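Local structure of beta-fructofuranosidase, insoluble isoenzyme CWINV1 (Arabidopsis thaliana, 2OXB) at residues 300-303 and 304-307; 415-418 and 419-422. The protein hydrolyses sucrose and 1-kestose, and less readily neokestose and levan, as a secreted cell-wall invertase of glycosyl hydrolase family 32. The protein carries 1 engineered substitution. All coordinates share one frame; numbering follows the deposited sequence.

Interaction 1: 300-303 and 304-307; sequences VEDD and VEKG
Lys306 sets off with CG between its backbone N and carbonyl carbon (chi1 60°) and then runs fully extended, which brings its end alongside Asp303, whose CG stands beside its own backbone N (chi1 -55°). The two side chains lie next to each other and point the same way. Asp303 OD1 is 3.3 Å from Lys306 CE and 3.8 Å from Lys306 NZ, a long salt bridge. The ammonium is held chiefly by Glu296 and also by Ser298, and it makes a cation-pi interaction with Trp308; a long, flexible lysine suits a place where one charge must serve several partners. Asp303, buried, has a further weak hydrogen bond from its OD2 to Ser309 OG.

Asp302 OD1 lies 4.1 Å from Glu305 OE1, the carboxylate planes 71° apart, and this like-charged approach is probably eased by Lys453, which forms a salt bridge with Asp302. One turn apart, Val300 CG1 meets Val304 CG2 at 4.0 Å, a small apolar pair at the surface.

The backbone supplies the frame: Val304 N is hydrogen-bonded to Val300 O at 2.9 Å, and Lys306 N to Asp302 O. Gly307 leaves the helix with positive phi, a conformation easily adopted without a side chain. The arrangement is that of a short alpha-helix ended by glycine, leading into strand 308-309 of the N-terminal beta-propeller domain.

Interaction 2: 415-418 and 419-422; sequences ASKN and LEEY
The carboxylate of Glu420 and the amide of Asn418 are the flat groups that meet across this turn, their planes 24° apart; the approach is modelled too tightly and the amide's orientation is doubtful. Within 419-422, the ring of Tyr422 has the carbonyl oxygen of Leu419 at its edge, in the ring plane, with Leu419 O 3.2 Å from Tyr422 CD2.

Glu420 reaches back because its chain, starting between backbone N and carbonyl carbon, bends sharply at chi2 (-87°), folding the carboxylate inward over residues 416-418. There OE1 accepts a weak hydrogen bond from Asn418 N (3.0 Å, 127° at the hydrogen), and Ser416 OG also lies 3.0 Å from Glu420 OE1. Glutamate suits the place: it is long enough to turn back and offers an acceptor to a backbone N-H. The aliphatic part of Lys417 passes across Glu420, CG being 3.5 Å from Glu420 OE2, while its ammonium continues to a weak hydrogen bond with Leu503 O.

At the base of the turn Ser416 N gives a weak hydrogen bond to Glu421 O, 2.7 Å away. The small Ala415 lets the chains come close, its CB lying 3.7 Å from Tyr422 CB and 3.9 Å from Leu419 CD2; Leu419 and Tyr422 both touch Met412 of strand 406-415.

The loop joining antiparallel strands 406-415 and 423-431 thus has within it only a weak bond to Glu420 and a weak backbone bond, so the hydrogen bonds from the Glu421 carboxylate to the N-H groups of Leu503 and Ala504 probably matter as much to its position.

Interaction 1 lies in the N-terminal catalytic domain of this family 32 enzyme and interaction 2 in the C-terminal domain; their centres are 24 Å apart and their nearest atoms about 12 Å, without touching. Their neighbours in the C-terminal part are adjacent in the chain: Leu452 touches Glu421 while Lys453 pairs with Asp302, and Tyr500 packs on Lys306 just ahead of residues 501-504, which receive Glu421. Only the helix is close to the sugar-binding region. The side chain of Asp303 is about 5 Å from that of the substrate-binding Trp16, and that of Val300 about 10 Å from the bound glucose and about 5 Å from an N-acetylglucosamine. The 415-422 turn lies away from the substrate-binding residues.

Interaction 1: 300-303 and 304-307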
loop_
_atom_site.group_PDB
_atom_site.type_symbol
_atom_site.label_atom_id
_atom_site.label_comp_id
_atom_site.label_asym_id
_atom_site.label_seq_id
_atom_site.Cartn_x
_atom_site.Cartn_y
_atom_site.Cartn_z
ATOM N N VAL A 300 8.863 12.569 -15.519
ATOM C CA VAL A 300 9.057 13.758 -14.708
ATOM C C VAL A 300 8.721 15.005 -15.498
ATOM O O VAL A 300 8.175 15.961 -14.953
ATOM C CB VAL A 300 10.516 13.862 -14.228
ATOM C CG1 VAL A 300 10.710 15.108 -13.370
ATOM C CG2 VAL A 300 10.884 12.602 -13.457
ATOM N N GLU A 301 9.058 15.009 -16.779
ATOM C CA GLU A 301 8.761 16.165 -17.606
ATOM C C GLU A 301 7.265 16.495 -17.450
ATOM O O GLU A 301 6.844 17.633 -17.637
ATOM C CB GLU A 301 9.155 15.870 -19.069
ATOM C CG GLU A 301 8.672 16.888 -20.111
ATOM C CD GLU A 301 9.628 17.046 -21.294
ATOM O OE1 GLU A 301 10.570 17.864 -21.181
ATOM O OE2 GLU A 301 9.445 16.358 -22.328
ATOM N N ASP A 302 6.471 15.493 -17.072
ATOM C CA ASP A 302 5.043 15.691 -16.869
ATOM C C ASP A 302 4.751 16.269 -15.488
ATOM O O ASP A 302 3.942 17.191 -15.351
ATOM C CB ASP A 302 4.278 14.378 -17.048
ATOM C CG ASP A 302 3.630 14.274 -18.411
ATOM O OD1 ASP A 302 2.854 15.203 -18.765
ATOM O OD2 ASP A 302 3.884 13.272 -19.129
ATOM N N ASP A 303 5.403 15.729 -14.463
ATOM C CA ASP A 303 5.195 16.214 -13.107
ATOM C C ASP A 303 5.507 17.701 -13.092
ATOM O O ASP A 303 4.899 18.473 -12.343
ATOM C CB ASP A 303 6.124 15.508 -12.111
ATOM C CG ASP A 303 6.006 13.989 -12.153
ATOM O OD1 ASP A 303 5.033 13.466 -12.746
ATOM O OD2 ASP A 303 6.894 13.325 -11.576
ATOM N N VAL A 304 6.460 18.099 -13.928
ATOM C CA VAL A 304 6.852 19.499 -13.995
ATOM C C VAL A 304 5.802 20.293 -14.768
ATOM O O VAL A 304 5.562 21.471 -14.492
ATOM C CB VAL A 304 8.244 19.660 -14.673
ATOM C CG1 VAL A 304 8.728 21.096 -14.550
ATOM C CG2 VAL A 304 9.240 18.720 -14.042
ATOM N N GLU A 305 5.160 19.640 -15.725
ATOM C CA GLU A 305 4.156 20.324 -16.513
ATOM C C GLU A 305 2.798 20.336 -15.828
ATOM O O GLU A 305 2.122 21.365 -15.802
ATOM C CB GLU A 305 4.038 19.687 -17.893
ATOM C CG GLU A 305 3.263 20.543 -18.883
ATOM C CD GLU A 305 3.380 20.035 -20.304
ATOM O OE1 GLU A 305 2.854 18.925 -20.599
ATOM O OE2 GLU A 305 4.006 20.749 -21.127
ATOM N N LYS A 306 2.397 19.206 -15.259
ATOM C CA LYS A 306 1.103 19.141 -14.583
ATOM C C LYS A 306 1.125 19.801 -13.198
ATOM O O LYS A 306 0.078 19.996 -12.571
ATOM C CB LYS A 306 0.625 17.684 -14.474
ATOM C CG LYS A 306 1.543 16.749 -13.695
ATOM C CD LYS A 306 0.960 15.361 -13.710
ATOM C CE LYS A 306 1.873 14.364 -13.059
ATOM N NZ LYS A 306 1.309 12.988 -13.152
ATOM N N GLY A 307 2.321 20.141 -12.728
ATOM C CA GLY A 307 2.453 20.789 -11.438
ATOM C C GLY A 307 2.338 19.880 -10.229
ATOM O O GLY A 307 2.463 20.349 -9.100
#

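Interaction 2: 415-418 and 419-422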
loop_
_atom_site.group_PDB
_atom_site.type_symbol
_atom_site.label_atom_id
_atom_site.label_comp_id
_atom_site.label_asym_id
_atom_site.label_seq_id
_atom_site.Cartn_x
_atom_site.Cartn_y
_atom_site.Cartn_z
ATOM N N ALA A 415 -11.122 2.443 -20.735
ATOM C CA ALA A 415 -10.950 2.000 -22.105
ATOM C C ALA A 415 -11.358 3.139 -23.038
ATOM O O ALA A 415 -12.250 3.932 -22.728
ATOM C CB ALA A 415 -11.784 0.761 -22.364
ATOM N N SER A 416 -10.687 3.224 -24.178
ATOM C CA SER A 416 -10.935 4.272 -25.165
ATOM C C SER A 416 -12.212 3.979 -25.966
ATOM O O SER A 416 -12.882 2.970 -25.737
ATOM C CB SER A 416 -9.722 4.369 -26.094
ATOM O OG SER A 416 -9.652 5.617 -26.743
ATOM N N LYS A 417 -12.562 4.867 -26.890
ATOM C CA LYS A 417 -13.765 4.671 -27.697
ATOM C C LYS A 417 -13.793 3.247 -28.258
ATOM O O LYS A 417 -14.582 2.400 -27.818
ATOM C CB LYS A 417 -13.816 5.690 -28.846
ATOM C CG LYS A 417 -12.521 6.461 -29.049
ATOM C CD LYS A 417 -12.208 7.413 -27.886
ATOM C CE LYS A 417 -13.148 8.608 -27.889
ATOM N NZ LYS A 417 -12.722 9.709 -26.994
ATOM N N ASN A 418 -12.899 2.992 -29.208
ATOM C CA ASN A 418 -12.766 1.696 -29.882
ATOM C C ASN A 418 -11.494 0.911 -29.494
ATOM O O ASN A 418 -10.849 0.308 -30.351
ATOM C CB ASN A 418 -12.770 1.939 -31.390
ATOM C CG ASN A 418 -11.964 3.170 -31.769
ATOM O OD1 ASN A 418 -10.745 3.209 -31.593
ATOM N ND2 ASN A 418 -12.645 4.191 -32.274
ATOM N N LEU A 419 -11.146 0.942 -28.211
ATOM C CA LEU A 419 -9.987 0.240 -27.657
ATOM C C LEU A 419 -8.587 0.565 -28.169
ATOM O O LEU A 419 -7.704 -0.298 -28.122
ATOM C CB LEU A 419 -10.183 -1.276 -27.747
ATOM C CG LEU A 419 -11.183 -1.969 -26.820
ATOM C CD1 LEU A 419 -11.034 -3.470 -27.019
ATOM C CD2 LEU A 419 -10.931 -1.597 -25.357
ATOM N N GLU A 420 -8.361 1.787 -28.646
ATOM C CA GLU A 420 -7.022 2.141 -29.105
ATOM C C GLU A 420 -6.123 2.208 -27.873
ATOM O O GLU A 420 -4.912 2.016 -27.961
ATOM C CB GLU A 420 -7.012 3.479 -29.870
ATOM C CG GLU A 420 -7.820 4.629 -29.262
ATOM C CD GLU A 420 -9.273 4.618 -29.703
ATOM O OE1 GLU A 420 -10.055 3.821 -29.143
ATOM O OE2 GLU A 420 -9.622 5.397 -30.616
ATOM N N GLU A 421 -6.732 2.478 -26.723
ATOM C CA GLU A 421 -6.000 2.521 -25.465
ATOM C C GLU A 421 -6.937 2.077 -24.349
ATOM O O GLU A 421 -8.004 2.649 -24.156
ATOM C CB GLU A 421 -5.429 3.927 -25.184
ATOM C CG GLU A 421 -6.424 4.971 -24.746
ATOM C CD GLU A 421 -5.830 6.374 -24.695
ATOM O OE1 GLU A 421 -6.581 7.324 -24.408
ATOM O OE2 GLU A 421 -4.618 6.531 -24.946
ATOM N N TYR A 422 -6.544 1.021 -23.642
ATOM C CA TYR A 422 -7.335 0.467 -22.543
ATOM C C TYR A 422 -6.420 -0.227 -21.534
ATOM O O TYR A 422 -5.251 -0.522 -21.822
ATOM C CB TYR A 422 -8.360 -0.547 -23.079
ATOM C CG TYR A 422 -7.709 -1.682 -23.826
ATOM C CD1 TYR A 422 -7.301 -2.843 -23.165
ATOM C CD2 TYR A 422 -7.370 -1.536 -25.176
ATOM C CE1 TYR A 422 -6.556 -3.821 -23.833
ATOM C CE2 TYR A 422 -6.626 -2.500 -25.850
ATOM C CZ TYR A 422 -6.216 -3.639 -25.174
ATOM O OH TYR A 422 -5.432 -4.560 -25.836
#